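Local atomic coordinates of Swi5-dependent recombination DNA repair protein 1 (Schizosaccharomyces pombe, PDB entry 3VIQ), a protein that works with its partner Swi5 as a recombination activator, interacts with the strand-exchange protein Rhp51, and takes part in DNA recombination repair and meiotic chromosome segregation. Residues Q54-L59 with F95-F100; V73-R78 with V91-T96. All blocks are in the same frame, centred on the assembly; numbering follows the deposited sequence. Where two conformers were deposited one is given.

Interaction 1 is a buried contact and interaction 2 a surface one, and both lie in the C-terminal domain of Sfr1, their centres about 17 Å apart. Interaction 1 rests the short helix 97-103 on the long helix 38-68 through methionine, phenylalanine and alanine carbons. Interaction 2 joins strands 73-78 and 88-93 of a β-hairpin, where backbone hydrogen bonds carry the pairing and an arginine–threonine bond is a tentative addition. The chain runs from helix 38-68 into the first strand and from the second strand into helix 97-103, so F95 and T96 belong to both. M99 bridges them too: its SD packs 3.9 Å from V73 CG2.

Interaction 1 (Q54-L59 with F95-F100); sequences QAAEVL and FTMSMF
With chi1 at 173°, F100 swings its ring opposite the backbone N and out from helix 97-103 toward A56 and L59 on helix 38-68. M97, one turn earlier, starts the same way, then bends at chi2 (54°) and chi3 (85°) so that its methyl end reaches the same helix. This is apolar helix-to-helix packing, with a short helix laid on the C-terminal part of a long one; 54-59 falls at the end of the predicted coiled coil. The ring meets its neighbours obliquely: CE2 lies 3.8 Å from A56 CB, and CZ is 4.0 Å from L59 CB. With a leucine here the ring carbons CE2 and CZ are gone, which would probably open a gap beside A56 CB and L59 CB. At the start of helix 97-103, the N-cap residue T96 and M99 form a capping box, in which M99 N donates a weak bond to T96 OG1. E57 lies at the border, its CG 4.3 Å from M97 CE, while its OE2 is hydrogen-bonded to W120 NE1. The F104 ring meets that of F100, and Swi5, the other chain, packs its H67 on L59. M97 CE comes to rest 3.8 Å from A56 O.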
loop_
_atom_site.group_PDB
_atom_site.type_symbol
_atom_site.label_atom_id
_atom_site.label_comp_id
_atom_site.label_asym_id
_atom_site.label_seq_id
_atom_site.Cartn_x
_atom_site.Cartn_y
_atom_site.Cartn_z
ATOM N N GLN A 54 -0.830 -19.530 6.746
ATOM C CA GLN A 54 -1.058 -20.968 6.734
ATOM C C GLN A 54 -0.370 -21.600 5.514
ATOM O O GLN A 54 0.376 -22.590 5.661
ATOM C CB GLN A 54 -2.570 -21.194 6.682
ATOM C CG GLN A 54 -3.073 -22.545 7.046
ATOM C CD GLN A 54 -4.616 -22.624 6.999
ATOM O OE1 GLN A 54 -5.318 -21.606 7.095
ATOM N NE2 GLN A 54 -5.133 -23.837 6.835
ATOM N N ALA A 55 -0.596 -21.027 4.316
ATOM C CA ALA A 55 0.041 -21.538 3.091
ATOM C C ALA A 55 1.568 -21.382 3.138
ATOM O O ALA A 55 2.298 -22.280 2.687
ATOM C CB ALA A 55 -0.526 -20.855 1.841
ATOM N N ALA A 56 2.056 -20.255 3.664
ATOM C CA ALA A 56 3.506 -20.069 3.845
ATOM C C ALA A 56 4.131 -21.169 4.718
ATOM O O ALA A 56 5.205 -21.662 4.407
ATOM C CB ALA A 56 3.833 -18.678 4.426
ATOM N N GLU A 57 3.466 -21.539 5.806
ATOM C CA GLU A 57 3.939 -22.618 6.691
ATOM C C GLU A 57 3.950 -23.999 6.012
ATOM O O GLU A 57 4.858 -24.818 6.254
ATOM C CB GLU A 57 3.086 -22.678 7.959
ATOM C CG GLU A 57 3.476 -21.635 8.994
ATOM C CD GLU A 57 2.605 -21.691 10.228
ATOM O OE1 GLU A 57 2.071 -22.772 10.524
ATOM O OE2 GLU A 57 2.438 -20.651 10.898
ATOM N N VAL A 58 2.954 -24.259 5.165
ATOM C CA VAL A 58 2.920 -25.511 4.403
ATOM C C VAL A 58 4.066 -25.564 3.373
ATOM O O VAL A 58 4.694 -26.603 3.223
ATOM C CB VAL A 58 1.579 -25.715 3.659
ATOM C CG1 VAL A 58 1.591 -27.033 2.903
ATOM C CG2 VAL A 58 0.390 -25.682 4.645
ATOM N N LEU A 59 4.326 -24.454 2.666
ATOM C CA LEU A 59 5.361 -24.449 1.614
ATOM C C LEU A 59 6.792 -24.374 2.172
ATOM O O LEU A 59 7.706 -25.085 1.689
ATOM C CB LEU A 59 5.156 -23.297 0.639
ATOM C CG LEU A 59 3.934 -23.426 -0.248
ATOM C CD1 LEU A 59 3.448 -22.019 -0.662
ATOM C CD2 LEU A 59 4.230 -24.308 -1.437
ATOM N N PHE A 95 17.964 -21.698 5.892
ATOM C CA PHE A 95 16.879 -21.003 5.242
ATOM C C PHE A 95 15.800 -20.645 6.271
ATOM O O PHE A 95 15.236 -21.518 6.924
ATOM C CB PHE A 95 16.297 -21.906 4.169
ATOM C CG PHE A 95 15.360 -21.232 3.254
ATOM C CD1 PHE A 95 15.815 -20.245 2.386
ATOM C CD2 PHE A 95 14.030 -21.622 3.196
ATOM C CE1 PHE A 95 14.954 -19.642 1.495
ATOM C CE2 PHE A 95 13.158 -21.019 2.321
ATOM C CZ PHE A 95 13.618 -20.019 1.461
ATOM N N THR A 96 15.537 -19.352 6.425
ATOM C CA THR A 96 14.577 -18.872 7.411
ATOM C C THR A 96 13.236 -18.505 6.728
ATOM O O THR A 96 13.154 -18.393 5.494
ATOM C CB THR A 96 15.148 -17.666 8.178
ATOM O OG1 THR A 96 15.379 -16.591 7.261
ATOM C CG2 THR A 96 16.480 -18.028 8.883
ATOM N N MET A 97 12.194 -18.350 7.536
ATOM C CA MET A 97 10.882 -17.939 7.024
ATOM C C MET A 97 11.007 -16.587 6.336
ATOM O O MET A 97 10.321 -16.331 5.360
ATOM C CB MET A 97 9.814 -17.882 8.136
ATOM C CG MET A 97 8.395 -17.427 7.667
ATOM S SD MET A 97 7.666 -18.368 6.287
ATOM C CE MET A 97 6.937 -19.741 7.171
ATOM N N SER A 98 11.909 -15.746 6.831
ATOM C CA SER A 98 12.023 -14.379 6.346
ATOM C C SER A 98 12.672 -14.335 4.977
ATOM O O SER A 98 12.336 -13.500 4.162
ATOM C CB SER A 98 12.804 -13.541 7.363
ATOM O OG SER A 98 12.175 -13.643 8.638
ATOM N N MET A 99 13.621 -15.236 4.736
ATOM C CA MET A 99 14.194 -15.398 3.395
ATOM C C MET A 99 13.106 -15.913 2.457
ATOM O O MET A 99 12.998 -15.482 1.302
ATOM C CB MET A 99 15.362 -16.377 3.418
ATOM C CG MET A 99 16.613 -15.849 4.120
ATOM S SD MET A 99 17.689 -17.236 4.525
ATOM C CE MET A 99 18.960 -16.464 5.555
ATOM N N PHE A 100 12.317 -16.847 2.973
ATOM C CA PHE A 100 11.187 -17.367 2.231
ATOM C C PHE A 100 10.256 -16.247 1.858
ATOM O O PHE A 100 9.924 -16.080 0.696
ATOM C CB PHE A 100 10.447 -18.431 3.039
ATOM C CG PHE A 100 9.198 -18.883 2.398
ATOM C CD1 PHE A 100 9.232 -19.891 1.457
ATOM C CD2 PHE A 100 7.982 -18.273 2.705
ATOM C CE1 PHE A 100 8.076 -20.308 0.841
ATOM C CE2 PHE A 100 6.849 -18.670 2.102
ATOM C CZ PHE A 100 6.878 -19.693 1.161
#

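Interaction 2 (V73-R78 with V91-T96)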
loop_
_atom_site.group_PDB
_atom_site.type_symbol
_atom_site.label_atom_id
_atom_site.label_comp_id
_atom_site.label_asym_id
_atom_site.label_seq_id
_atom_site.Cartn_x
_atom_site.Cartn_y
_atom_site.Cartn_z
ATOM N N VAL A 73 21.816 -22.251 2.613
ATOM C CA VAL A 73 21.927 -20.929 2.027
ATOM C C VAL A 73 23.369 -20.398 2.057
ATOM O O VAL A 73 23.956 -20.324 3.123
ATOM C CB VAL A 73 21.061 -19.892 2.834
ATOM C CG1 VAL A 73 21.300 -18.473 2.330
ATOM C CG2 VAL A 73 19.542 -20.243 2.817
ATOM N N THR A 74 23.905 -19.979 0.908
ATOM C CA THR A 74 25.186 -19.262 0.849
ATOM C C THR A 74 25.056 -17.721 0.875
ATOM O O THR A 74 24.419 -17.128 -0.002
ATOM C CB THR A 74 25.981 -19.664 -0.426
ATOM O OG1 THR A 74 26.447 -21.021 -0.305
ATOM C CG2 THR A 74 27.190 -18.749 -0.634
ATOM N N GLN A 75 25.678 -17.079 1.864
ATOM C CA GLN A 75 25.789 -15.618 1.914
ATOM C C GLN A 75 27.158 -15.227 1.409
ATOM O O GLN A 75 28.167 -15.793 1.850
ATOM C CB GLN A 75 25.620 -15.113 3.342
ATOM C CG GLN A 75 24.220 -15.228 3.863
ATOM C CD GLN A 75 24.086 -14.965 5.359
ATOM O OE1 GLN A 75 25.046 -15.080 6.123
ATOM N NE2 GLN A 75 22.864 -14.650 5.787
ATOM N N SER A 76 27.207 -14.263 0.493
ATOM C CA SER A 76 28.452 -13.903 -0.184
ATOM C C SER A 76 28.722 -12.387 -0.197
ATOM O O SER A 76 27.802 -11.596 -0.360
ATOM C CB SER A 76 28.418 -14.420 -1.624
ATOM O OG SER A 76 28.707 -15.808 -1.698
ATOM N N PHE A 77 29.985 -11.992 -0.028
ATOM C CA PHE A 77 30.420 -10.614 -0.288
ATOM C C PHE A 77 31.878 -10.590 -0.648
ATOM O O PHE A 77 32.613 -11.527 -0.363
ATOM C CB PHE A 77 30.166 -9.680 0.902
ATOM C CG PHE A 77 30.749 -10.166 2.207
ATOM C CD1 PHE A 77 32.018 -9.784 2.607
ATOM C CD2 PHE A 77 30.033 -11.005 3.023
ATOM C CE1 PHE A 77 32.542 -10.231 3.797
ATOM C CE2 PHE A 77 30.574 -11.468 4.210
ATOM C CZ PHE A 77 31.816 -11.064 4.595
ATOM N N ARG A 78 32.305 -9.500 -1.260
ATOM C CA ARG A 78 33.692 -9.341 -1.655
ATOM C C ARG A 78 34.556 -8.754 -0.522
ATOM O O ARG A 78 34.127 -7.873 0.197
ATOM C CB ARG A 78 33.722 -8.425 -2.853
ATOM C CG ARG A 78 35.020 -8.311 -3.551
ATOM C CD ARG A 78 34.930 -7.206 -4.598
ATOM N NE ARG A 78 36.262 -6.750 -4.931
ATOM C CZ ARG A 78 36.576 -5.521 -5.319
ATOM N NH1 ARG A 78 35.642 -4.595 -5.439
ATOM N NH2 ARG A 78 37.860 -5.220 -5.575
ATOM N N VAL A 91 29.806 -18.186 3.269
ATOM C CA VAL A 91 29.340 -18.690 4.550
ATOM C C VAL A 91 28.158 -19.572 4.210
ATOM O O VAL A 91 27.664 -19.532 3.086
ATOM C CB VAL A 91 28.924 -17.510 5.482
ATOM C CG1 VAL A 91 27.648 -17.819 6.274
ATOM C CG2 VAL A 91 30.070 -17.132 6.403
ATOM N N ARG A 92 27.736 -20.406 5.146
ATOM C CA ARG A 92 26.489 -21.107 4.966
ATOM C C ARG A 92 25.644 -20.965 6.226
ATOM O O ARG A 92 26.172 -20.788 7.324
ATOM C CB ARG A 92 26.748 -22.538 4.504
ATOM C CG ARG A 92 27.433 -22.507 3.143
ATOM C CD ARG A 92 27.497 -23.809 2.393
ATOM N NE ARG A 92 27.494 -23.502 0.969
ATOM C CZ ARG A 92 27.539 -24.397 -0.008
ATOM N NH1 ARG A 92 27.603 -25.692 0.261
ATOM N NH2 ARG A 92 27.515 -23.980 -1.267
ATOM N N THR A 93 24.320 -20.951 6.030
ATOM C CA THR A 93 23.328 -20.712 7.109
ATOM C C THR A 93 21.991 -21.294 6.689
ATOM O O THR A 93 21.767 -21.577 5.500
ATOM C CB THR A 93 23.118 -19.209 7.410
ATOM O OG1 THR A 93 24.354 -18.632 7.821
ATOM C CG2 THR A 93 22.112 -18.996 8.522
ATOM N N GLU A 94 21.109 -21.479 7.664
ATOM C CA GLU A 94 19.803 -22.072 7.398
ATOM C C GLU A 94 18.838 -21.102 6.692
ATOM O O GLU A 94 18.896 -19.874 6.865
ATOM C CB GLU A 94 19.166 -22.611 8.688
ATOM C CG GLU A 94 18.985 -21.565 9.798
ATOM C CD GLU A 94 17.963 -21.977 10.856
ATOM O OE1 GLU A 94 17.772 -23.192 11.076
ATOM O OE2 GLU A 94 17.357 -21.072 11.476
ATOM N N PHE A 95 17.964 -21.698 5.892
ATOM C CA PHE A 95 16.879 -21.003 5.242
ATOM C C PHE A 95 15.800 -20.645 6.271
ATOM O O PHE A 95 15.236 -21.518 6.924
ATOM C CB PHE A 95 16.297 -21.906 4.169
ATOM C CG PHE A 95 15.360 -21.232 3.254
ATOM C CD1 PHE A 95 15.815 -20.245 2.386
ATOM C CD2 PHE A 95 14.030 -21.622 3.196
ATOM C CE1 PHE A 95 14.954 -19.642 1.495
ATOM C CE2 PHE A 95 13.158 -21.019 2.321
ATOM C CZ PHE A 95 13.618 -20.019 1.461
ATOM N N THR A 96 15.537 -19.352 6.425
ATOM C CA THR A 96 14.577 -18.872 7.411
ATOM C C THR A 96 13.236 -18.505 6.728
ATOM O O THR A 96 13.154 -18.393 5.494
ATOM C CB THR A 96 15.148 -17.666 8.178
ATOM O OG1 THR A 96 15.379 -16.591 7.261
ATOM C CG2 THR A 96 16.480 -18.028 8.883
#
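V91 enters beside Q75, the two side chains lying alongside each other and pointing the same way, with V91 CG1 3.8 Å from Q75 OE1. Its carbonyl O accepts a weak bond from Q75 N and also draws a CA-H...O contact from T74. This is an antiparallel β-hairpin, and the pairing firms up toward T93. R92 comes next, its chain extended from CG to NE and laid obliquely across T74. R92 is modelled in two positions, and its bond to T74 belongs to one of them, so it is tentative: there NE donates to T74 OG1 at 3.0 Å, with the oxygen 18° out of the guanidinium plane, and NH2 adds a longer, weak bond to the same atom. T74 puts OG1 anti to its carbonyl carbon (chi1 -70°), on the side where the arginine arrives. R92 CA also sits 3.2 Å from V73 O. T93 closes a hydrogen-bonded pair with V73: V73 N to T93 O and T93 N to V73 O are both 3.0 Å. Past T93 the chain leaves the strand; E94 points away, and F95 takes V73 CG2 at its ring edge, in plane, 3.8 Å from CD1. T96 then leads into helix 97-103. Beyond the pairing, F95 packs on M63 and I67 of helix 38-68 and on F100 of helix 97-103, so the base of the hairpin sits against both helices.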